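Local coordinates for ParM protein (Staphylococcus aureus, PDB 3JS6) that probably drives plasmid segregation by assembling into dynamic actin-like filaments, at residues Y5-D10 and G101-E106; V111-I116 and T151-G156; E183-V188 and I288-R293. All coordinates share one frame; numbering follows the deposited sequence.

Contact 1: residues Y5-D10 and G101-E106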
loop_
_atom_site.group_PDB
_atom_site.type_symbol
_atom_site.label_atom_id
_atom_site.label_comp_id
_atom_site.label_asym_id
_atom_site.label_seq_id
_atom_site.Cartn_x
_atom_site.Cartn_y
_atom_site.Cartn_z
ATOM N N TYR A 5 -0.763 10.388 18.161
ATOM C CA TYR A 5 -1.541 9.529 17.265
ATOM C C TYR A 5 -0.635 8.692 16.378
ATOM O O TYR A 5 0.517 9.043 16.170
ATOM C CB TYR A 5 -2.424 10.380 16.369
ATOM C CG TYR A 5 -3.464 11.153 17.111
ATOM C CD1 TYR A 5 -3.303 12.520 17.359
ATOM C CD2 TYR A 5 -4.610 10.525 17.583
ATOM C CE1 TYR A 5 -4.267 13.234 18.058
ATOM C CE2 TYR A 5 -5.572 11.229 18.283
ATOM C CZ TYR A 5 -5.398 12.580 18.517
ATOM O OH TYR A 5 -6.353 13.276 19.235
ATOM N N VAL A 6 -1.158 7.596 15.833
ATOM C CA VAL A 6 -0.342 6.760 14.978
ATOM C C VAL A 6 -0.817 6.857 13.529
ATOM O O VAL A 6 -1.979 6.602 13.243
ATOM C CB VAL A 6 -0.388 5.282 15.447
ATOM C CG1 VAL A 6 0.263 4.368 14.410
ATOM C CG2 VAL A 6 0.366 5.144 16.787
HETATM N N MSE A 7 0.074 7.273 12.638
HETATM C CA MSE A 7 -0.246 7.361 11.210
HETATM C C MSE A 7 0.418 6.177 10.530
HETATM O O MSE A 7 1.627 5.983 10.684
HETATM C CB MSE A 7 0.322 8.612 10.559
HETATM C CG MSE A 7 -0.360 9.941 10.890
HETATM SE SE MSE A 7 0.496 11.383 9.821
HETATM C CE MSE A 7 -0.707 12.818 10.199
ATOM N N ALA A 8 -0.364 5.399 9.773
ATOM C CA ALA A 8 0.167 4.263 9.045
ATOM C C ALA A 8 -0.033 4.629 7.577
ATOM O O ALA A 8 -1.128 5.006 7.172
ATOM C CB ALA A 8 -0.584 3.009 9.379
ATOM N N LEU A 9 1.041 4.527 6.803
ATOM C CA LEU A 9 1.023 4.906 5.387
ATOM C C LEU A 9 1.668 3.848 4.532
ATOM O O LEU A 9 2.638 3.224 4.943
ATOM C CB LEU A 9 1.779 6.214 5.190
ATOM C CG LEU A 9 1.044 7.480 5.634
ATOM C CD1 LEU A 9 2.019 8.683 5.696
ATOM C CD2 LEU A 9 -0.105 7.754 4.630
ATOM N N ASP A 10 1.135 3.666 3.330
ATOM C CA ASP A 10 1.664 2.658 2.407
ATOM C C ASP A 10 1.709 3.311 1.036
ATOM O O ASP A 10 0.660 3.465 0.396
ATOM C CB ASP A 10 0.701 1.476 2.388
ATOM C CG ASP A 10 1.156 0.342 1.454
ATOM O OD1 ASP A 10 2.233 0.443 0.825
ATOM O OD2 ASP A 10 0.425 -0.667 1.375
ATOM N N GLY A 101 -0.969 15.109 5.384
ATOM C CA GLY A 101 -1.993 16.108 5.633
ATOM C C GLY A 101 -3.408 15.549 5.727
ATOM O O GLY A 101 -4.199 15.987 6.575
ATOM N N LEU A 102 -3.740 14.588 4.865
ATOM C CA LEU A 102 -5.079 13.984 4.872
ATOM C C LEU A 102 -5.326 13.277 6.198
ATOM O O LEU A 102 -6.430 13.314 6.731
ATOM C CB LEU A 102 -5.250 12.950 3.751
ATOM C CG LEU A 102 -5.945 13.306 2.436
ATOM C CD1 LEU A 102 -6.166 11.987 1.660
ATOM C CD2 LEU A 102 -7.294 14.028 2.679
ATOM N N LEU A 103 -4.308 12.595 6.707
ATOM C CA LEU A 103 -4.468 11.921 7.980
ATOM C C LEU A 103 -4.571 12.960 9.107
ATOM O O LEU A 103 -5.402 12.804 10.014
ATOM C CB LEU A 103 -3.326 10.941 8.239
ATOM C CG LEU A 103 -3.213 9.747 7.255
ATOM C CD1 LEU A 103 -2.119 8.781 7.737
ATOM C CD2 LEU A 103 -4.551 8.993 7.143
ATOM N N ALA A 104 -3.779 14.033 9.021
ATOM C CA ALA A 104 -3.807 15.084 10.045
ATOM C C ALA A 104 -5.179 15.738 10.125
ATOM O O ALA A 104 -5.652 16.089 11.211
ATOM C CB ALA A 104 -2.712 16.165 9.763
ATOM N N ARG A 105 -5.836 15.881 8.980
ATOM C CA ARG A 105 -7.140 16.508 8.954
ATOM C C ARG A 105 -8.172 15.694 9.749
ATOM O O ARG A 105 -9.207 16.217 10.141
ATOM C CB ARG A 105 -7.621 16.683 7.509
ATOM C CG ARG A 105 -8.785 17.673 7.365
ATOM C CD ARG A 105 -10.066 16.938 7.002
ATOM N NE ARG A 105 -9.933 16.222 5.731
ATOM C CZ ARG A 105 -10.057 16.789 4.535
ATOM N NH1 ARG A 105 -9.908 16.057 3.437
ATOM N NH2 ARG A 105 -10.356 18.081 4.434
ATOM N N GLU A 106 -7.895 14.413 9.966
ATOM C CA GLU A 106 -8.820 13.567 10.728
ATOM C C GLU A 106 -8.674 13.757 12.237
ATOM O O GLU A 106 -9.394 13.137 13.006
ATOM C CB GLU A 106 -8.628 12.094 10.359
ATOM C CG GLU A 106 -9.018 11.763 8.905
ATOM C CD GLU A 106 -10.444 12.194 8.567
ATOM O OE1 GLU A 106 -11.324 12.179 9.460
ATOM O OE2 GLU A 106 -10.700 12.535 7.400
#
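Met7, a selenomethionine in this crystal, interdigitates with Leu103, each side chain reaching past the other toward the opposite backbone. Strand 4-11, the first of the actin-like fold, here packs one of its two faces on the C-terminal part of helix 90-104. Leu103 reaches from the helix with CD1, which sits 3.7 Å from Met7 CB and close to CG as well. The same methyl also meets Leu9, two residues along the strand, at 3.8 Å from Leu9 CD2, so one leucine branch bridges Met7 and Leu9. Ala8, between them, faces the other side of the sheet, where Val327 of helix 325-342 meets it. Further out, Ile100, one helical turn before Leu103, touches both Met7 and Leu9, while Ile20 of strand 15-20 and Phe25 of strand 23-33 pack on Leu103. The strand itself is held by backbone bonds from Met7 to Val115 and Ala117. Beyond CG the Met7 chain is fully extended (chi2 -176°, chi3 171°), which carries its end past Leu103 CB to the next helical residue: CE stops 3.5 Å from Ala104 N and 3.9 Å from Ala104 CB.

Contact 2: residues V111-I116 and T151-G156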
loop_
_atom_site.group_PDB
_atom_site.type_symbol
_atom_site.label_atom_id
_atom_site.label_comp_id
_atom_site.label_asym_id
_atom_site.label_seq_id
_atom_site.Cartn_x
_atom_site.Cartn_y
_atom_site.Cartn_z
ATOM N N VAL A 111 -2.816 21.156 16.885
ATOM C CA VAL A 111 -1.486 20.568 16.930
ATOM C C VAL A 111 -1.601 19.057 16.942
ATOM O O VAL A 111 -2.144 18.473 17.876
ATOM C CB VAL A 111 -0.711 21.039 18.166
ATOM C CG1 VAL A 111 0.676 20.367 18.197
ATOM C CG2 VAL A 111 -0.546 22.556 18.112
ATOM N N VAL A 112 -1.071 18.432 15.901
ATOM C CA VAL A 112 -1.149 16.982 15.718
ATOM C C VAL A 112 0.186 16.308 15.903
ATOM O O VAL A 112 1.042 16.389 15.014
ATOM C CB VAL A 112 -1.665 16.651 14.272
ATOM C CG1 VAL A 112 -1.881 15.146 14.112
ATOM C CG2 VAL A 112 -2.960 17.385 14.020
ATOM N N ASN A 113 0.390 15.650 17.044
ATOM C CA ASN A 113 1.649 14.957 17.285
ATOM C C ASN A 113 1.454 13.505 16.853
ATOM O O ASN A 113 0.454 12.872 17.197
ATOM C CB ASN A 113 2.008 15.018 18.770
ATOM C CG ASN A 113 2.115 16.444 19.281
ATOM O OD1 ASN A 113 1.413 16.835 20.207
ATOM N ND2 ASN A 113 2.994 17.226 18.673
ATOM N N VAL A 114 2.408 12.977 16.111
ATOM C CA VAL A 114 2.282 11.616 15.636
ATOM C C VAL A 114 3.582 10.877 15.547
ATOM O O VAL A 114 4.678 11.453 15.672
ATOM C CB VAL A 114 1.719 11.593 14.188
ATOM C CG1 VAL A 114 0.430 12.408 14.098
ATOM C CG2 VAL A 114 2.782 12.179 13.219
ATOM N N VAL A 115 3.432 9.575 15.336
ATOM C CA VAL A 115 4.547 8.705 15.018
ATOM C C VAL A 115 4.059 8.175 13.648
ATOM O O VAL A 115 2.847 8.043 13.430
ATOM C CB VAL A 115 4.697 7.547 15.970
ATOM C CG1 VAL A 115 5.272 8.057 17.307
ATOM C CG2 VAL A 115 3.353 6.861 16.165
ATOM N N ILE A 116 4.984 7.906 12.734
ATOM C CA ILE A 116 4.638 7.399 11.406
ATOM C C ILE A 116 5.224 6.006 11.173
ATOM O O ILE A 116 6.433 5.788 11.333
ATOM C CB ILE A 116 5.175 8.342 10.287
ATOM C CG1 ILE A 116 4.549 9.729 10.422
ATOM C CG2 ILE A 116 4.907 7.734 8.909
ATOM C CD1 ILE A 116 5.099 10.745 9.387
ATOM N N THR A 151 -0.791 21.778 12.542
ATOM C CA THR A 151 0.624 21.817 12.849
ATOM C C THR A 151 0.950 20.363 13.120
ATOM O O THR A 151 0.386 19.766 14.039
ATOM C CB THR A 151 0.904 22.619 14.138
ATOM O OG1 THR A 151 0.584 23.995 13.920
ATOM C CG2 THR A 151 2.361 22.489 14.540
ATOM N N ILE A 152 1.863 19.789 12.344
ATOM C CA ILE A 152 2.189 18.380 12.513
ATOM C C ILE A 152 3.600 18.128 13.003
ATOM O O ILE A 152 4.574 18.465 12.317
ATOM C CB ILE A 152 1.999 17.621 11.180
ATOM C CG1 ILE A 152 0.525 17.697 10.769
ATOM C CG2 ILE A 152 2.464 16.167 11.320
ATOM C CD1 ILE A 152 0.309 18.078 9.333
ATOM N N ASN A 153 3.723 17.526 14.170
ATOM C CA ASN A 153 5.023 17.179 14.736
ATOM C C ASN A 153 5.223 15.668 14.681
ATOM O O ASN A 153 4.334 14.914 15.065
ATOM C CB ASN A 153 5.150 17.723 16.161
ATOM C CG ASN A 153 5.018 19.232 16.222
ATOM O OD1 ASN A 153 4.148 19.761 16.914
ATOM N ND2 ASN A 153 5.897 19.931 15.512
ATOM N N VAL A 154 6.365 15.215 14.209
ATOM C CA VAL A 154 6.617 13.786 14.135
ATOM C C VAL A 154 7.558 13.403 15.277
ATOM O O VAL A 154 8.698 13.874 15.348
ATOM C CB VAL A 154 7.238 13.400 12.784
ATOM C CG1 VAL A 154 7.555 11.912 12.770
ATOM C CG2 VAL A 154 6.234 13.716 11.648
ATOM N N LYS A 155 7.075 12.538 16.151
ATOM C CA LYS A 155 7.830 12.111 17.331
ATOM C C LYS A 155 8.636 10.855 17.108
ATOM O O LYS A 155 9.462 10.485 17.950
ATOM C CB LYS A 155 6.864 11.878 18.486
ATOM C CG LYS A 155 6.020 13.086 18.805
ATOM C CD LYS A 155 6.887 14.308 19.030
ATOM C CE LYS A 155 6.037 15.515 19.387
ATOM N NZ LYS A 155 6.887 16.715 19.687
ATOM N N GLY A 156 8.379 10.188 15.983
ATOM C CA GLY A 156 9.103 8.968 15.679
ATOM C C GLY A 156 8.671 8.390 14.340
ATOM O O GLY A 156 7.546 8.664 13.865
#
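The amides of Asn113 and Asn153 run abreast, their planes 20° apart and so nearly coplanar. Asn113 ND2 is 3.3 Å from Asn153 OD1, and the ND2 of Asn153 is hydrogen-bonded to Ser140 OG. Lys155 CE stands off one face of the Asn113 amide, displaced outward past ND2 (3.6 Å); a bend at chi2 (-53°) folds the lysine back toward that asparagine. Val111 CG1 approaches Asn153 OD1 from the neighbouring strand. Beneath this polar row runs a parallel strand pair of the actin-like N-terminal domain: Val112 N bonds Thr151 O, Asn153 N bonds Val112 O, Val114 N bonds Asn153 O and Lys155 N bonds Val114 O at 2.7 Å. There the register slips. Ile116 N goes to Gly156 O (2.9 Å) instead of to the lysine carbonyl, a beta bulge at Lys155 and Gly156, and the buried Gly156 N finds no partner. The other face is apolar: Val114 CG2 meets Val154 CG2 at 4.1 Å, and the Ile116 and Val154 side chains cross at about a right angle, Ile116 CD1 3.9 Å from Val154 CG2. Helix 90-104 packs here, Ile100 touching Ile116 and Ala104 touching Ile152.

Contact 3: residues E183-V188 and I288-R293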
loop_
_atom_site.group_PDB
_atom_site.type_symbol
_atom_site.label_atom_id
_atom_site.label_comp_id
_atom_site.label_asym_id
_atom_site.label_seq_id
_atom_site.Cartn_x
_atom_site.Cartn_y
_atom_site.Cartn_z
ATOM N N GLU A 183 9.212 -18.644 15.182
ATOM C CA GLU A 183 10.046 -19.724 14.679
ATOM C C GLU A 183 9.352 -20.500 13.568
ATOM O O GLU A 183 9.505 -21.708 13.461
ATOM C CB GLU A 183 10.441 -20.670 15.815
ATOM C CG GLU A 183 9.553 -20.568 17.045
ATOM C CD GLU A 183 9.958 -21.536 18.138
ATOM O OE1 GLU A 183 10.955 -21.259 18.838
ATOM O OE2 GLU A 183 9.279 -22.572 18.296
ATOM N N GLY A 184 8.603 -19.815 12.714
ATOM C CA GLY A 184 7.926 -20.501 11.638
ATOM C C GLY A 184 8.377 -20.032 10.286
ATOM O O GLY A 184 9.202 -19.131 10.175
ATOM N N LYS A 185 7.844 -20.667 9.248
ATOM C CA LYS A 185 8.167 -20.324 7.869
ATOM C C LYS A 185 6.869 -19.847 7.229
ATOM O O LYS A 185 5.847 -20.551 7.255
ATOM C CB LYS A 185 8.712 -21.544 7.141
ATOM C CG LYS A 185 9.218 -21.264 5.749
ATOM C CD LYS A 185 10.078 -22.424 5.273
ATOM C CE LYS A 185 10.450 -22.294 3.813
ATOM N NZ LYS A 185 11.472 -23.302 3.434
ATOM N N TYR A 186 6.902 -18.640 6.680
ATOM C CA TYR A 186 5.704 -18.060 6.085
ATOM C C TYR A 186 6.038 -17.424 4.778
ATOM O O TYR A 186 7.140 -16.911 4.606
ATOM C CB TYR A 186 5.131 -16.958 6.982
ATOM C CG TYR A 186 4.641 -17.446 8.312
ATOM C CD1 TYR A 186 5.537 -17.853 9.290
ATOM C CD2 TYR A 186 3.275 -17.552 8.576
ATOM C CE1 TYR A 186 5.083 -18.362 10.510
ATOM C CE2 TYR A 186 2.811 -18.058 9.786
ATOM C CZ TYR A 186 3.722 -18.460 10.745
ATOM O OH TYR A 186 3.288 -18.960 11.946
ATOM N N SER A 187 5.074 -17.410 3.866
ATOM C CA SER A 187 5.319 -16.773 2.596
ATOM C C SER A 187 4.180 -15.834 2.313
ATOM O O SER A 187 3.037 -16.063 2.719
ATOM C CB SER A 187 5.447 -17.807 1.473
ATOM O OG SER A 187 6.622 -18.589 1.630
ATOM N N VAL A 188 4.516 -14.738 1.671
ATOM C CA VAL A 188 3.519 -13.760 1.280
ATOM C C VAL A 188 3.459 -13.881 -0.233
ATOM O O VAL A 188 4.469 -13.651 -0.904
ATOM C CB VAL A 188 3.942 -12.331 1.633
ATOM C CG1 VAL A 188 2.872 -11.327 1.104
ATOM C CG2 VAL A 188 4.110 -12.203 3.143
ATOM N N ILE A 288 5.638 -28.017 0.350
ATOM C CA ILE A 288 4.556 -27.158 0.805
ATOM C C ILE A 288 4.101 -27.489 2.217
ATOM O O ILE A 288 3.297 -26.771 2.804
ATOM C CB ILE A 288 3.369 -27.240 -0.169
ATOM C CG1 ILE A 288 3.855 -26.806 -1.559
ATOM C CG2 ILE A 288 2.218 -26.357 0.313
ATOM C CD1 ILE A 288 2.806 -26.856 -2.653
ATOM N N ASN A 289 4.638 -28.571 2.770
ATOM C CA ASN A 289 4.281 -28.983 4.119
ATOM C C ASN A 289 5.214 -28.381 5.165
ATOM O O ASN A 289 4.917 -28.398 6.358
ATOM C CB ASN A 289 4.271 -30.506 4.213
ATOM C CG ASN A 289 3.074 -31.116 3.507
ATOM O OD1 ASN A 289 1.927 -30.804 3.832
ATOM N ND2 ASN A 289 3.330 -31.984 2.534
ATOM N N SER A 290 6.339 -27.842 4.708
ATOM C CA SER A 290 7.296 -27.205 5.598
ATOM C C SER A 290 6.874 -25.741 5.793
ATOM O O SER A 290 7.449 -25.009 6.589
ATOM C CB SER A 290 8.700 -27.254 4.989
ATOM O OG SER A 290 8.769 -26.505 3.785
ATOM N N ILE A 291 5.863 -25.315 5.055
ATOM C CA ILE A 291 5.397 -23.942 5.162
ATOM C C ILE A 291 4.230 -23.852 6.145
ATOM O O ILE A 291 3.275 -24.611 6.050
ATOM C CB ILE A 291 4.998 -23.432 3.780
ATOM C CG1 ILE A 291 6.202 -23.581 2.841
ATOM C CG2 ILE A 291 4.582 -21.964 3.853
ATOM C CD1 ILE A 291 5.861 -23.467 1.351
ATOM N N ASP A 292 4.310 -22.932 7.100
ATOM C CA ASP A 292 3.241 -22.792 8.089
ATOM C C ASP A 292 2.036 -22.028 7.568
ATOM O O ASP A 292 0.913 -22.279 7.987
ATOM C CB ASP A 292 3.783 -22.128 9.352
ATOM C CG ASP A 292 4.930 -22.913 9.957
ATOM O OD1 ASP A 292 4.794 -24.151 10.050
ATOM O OD2 ASP A 292 5.959 -22.308 10.336
ATOM N N ARG A 293 2.267 -21.088 6.660
ATOM C CA ARG A 293 1.158 -20.315 6.092
ATOM C C ARG A 293 1.643 -19.530 4.883
ATOM O O ARG A 293 2.798 -19.120 4.801
ATOM C CB ARG A 293 0.605 -19.318 7.128
ATOM C CG ARG A 293 -0.876 -18.903 6.965
ATOM C CD ARG A 293 -1.831 -20.071 7.327
ATOM N NE ARG A 293 -1.566 -20.608 8.667
ATOM C CZ ARG A 293 -1.963 -20.043 9.809
ATOM N NH1 ARG A 293 -2.669 -18.918 9.800
ATOM N NH2 ARG A 293 -1.620 -20.588 10.971
#
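Asp292 grips Lys185 by both ends of its backbone. Its OD2 accepts the Lys185 N-H at 2.7 Å, met on the anti side and 35° out of the carboxylate plane, while Asp292 N donates to Lys185 O at 2.8 Å. With CG beside the backbone N (chi1 -58°), the carboxylate turns back along strand 185-191, bringing OD2 close to Gly184 CA as well. This is the tight part of the contact, where the loop after helix 263-284 enters strand 293-297 alongside strand 185-191, two parallel neighbours in the sheet of the second half of the actin-like fold. Ser187 N to Arg293 O, 3.0 Å, continues the pairing. Tyr186 packs here too: Asp292 CB stands over one ring face, 4.2 Å from the centroid in a CH-pi contact, and Arg293 CB comes to 3.5 Å from Tyr186 CD2. Phe181 meets the tyrosine edge-to-face. Away from these bonds the contact is looser. The extended Lys185 chain passes Ser290 with CB 3.7 Å from Ser290 O, its NZ going on to Glu210 and Val285 O, and Ser290 OG bonds Asn287 O. Arg293 bends away at chi2 and chi3, and its NE returns to Asp292 O at 3.1 Å, through a bent bond. Lys185 NZ and Arg293 NH1 thus pair with Glu210 and Glu317 outside the contact, whereas the Asp292 carboxylate faces a main-chain N-H, a donor that would be expected to favour its ionised form.

In the fold
Contacts 1 and 2 are one continuous piece of the fold, with centres 9 Å apart, and strand 111-120 joins them. On one edge it pairs with strand 4-11, Tyr5 N lying 2.9 Å from Asn113 O and Met7 N 3.0 Å from Val115 O; on the other it pairs with strand 148-161. Helix 90-104 packs on the same face of all three strands. Contact 3 belongs to the separate five-stranded sheet of the other half of the molecule, its centre 33 Å from contact 1 and 37 Å from contact 2; the nearest atoms are about 11 and 20 Å away. The structure is nucleotide-free; in actin relatives the nucleotide binds in the cleft between the two halves.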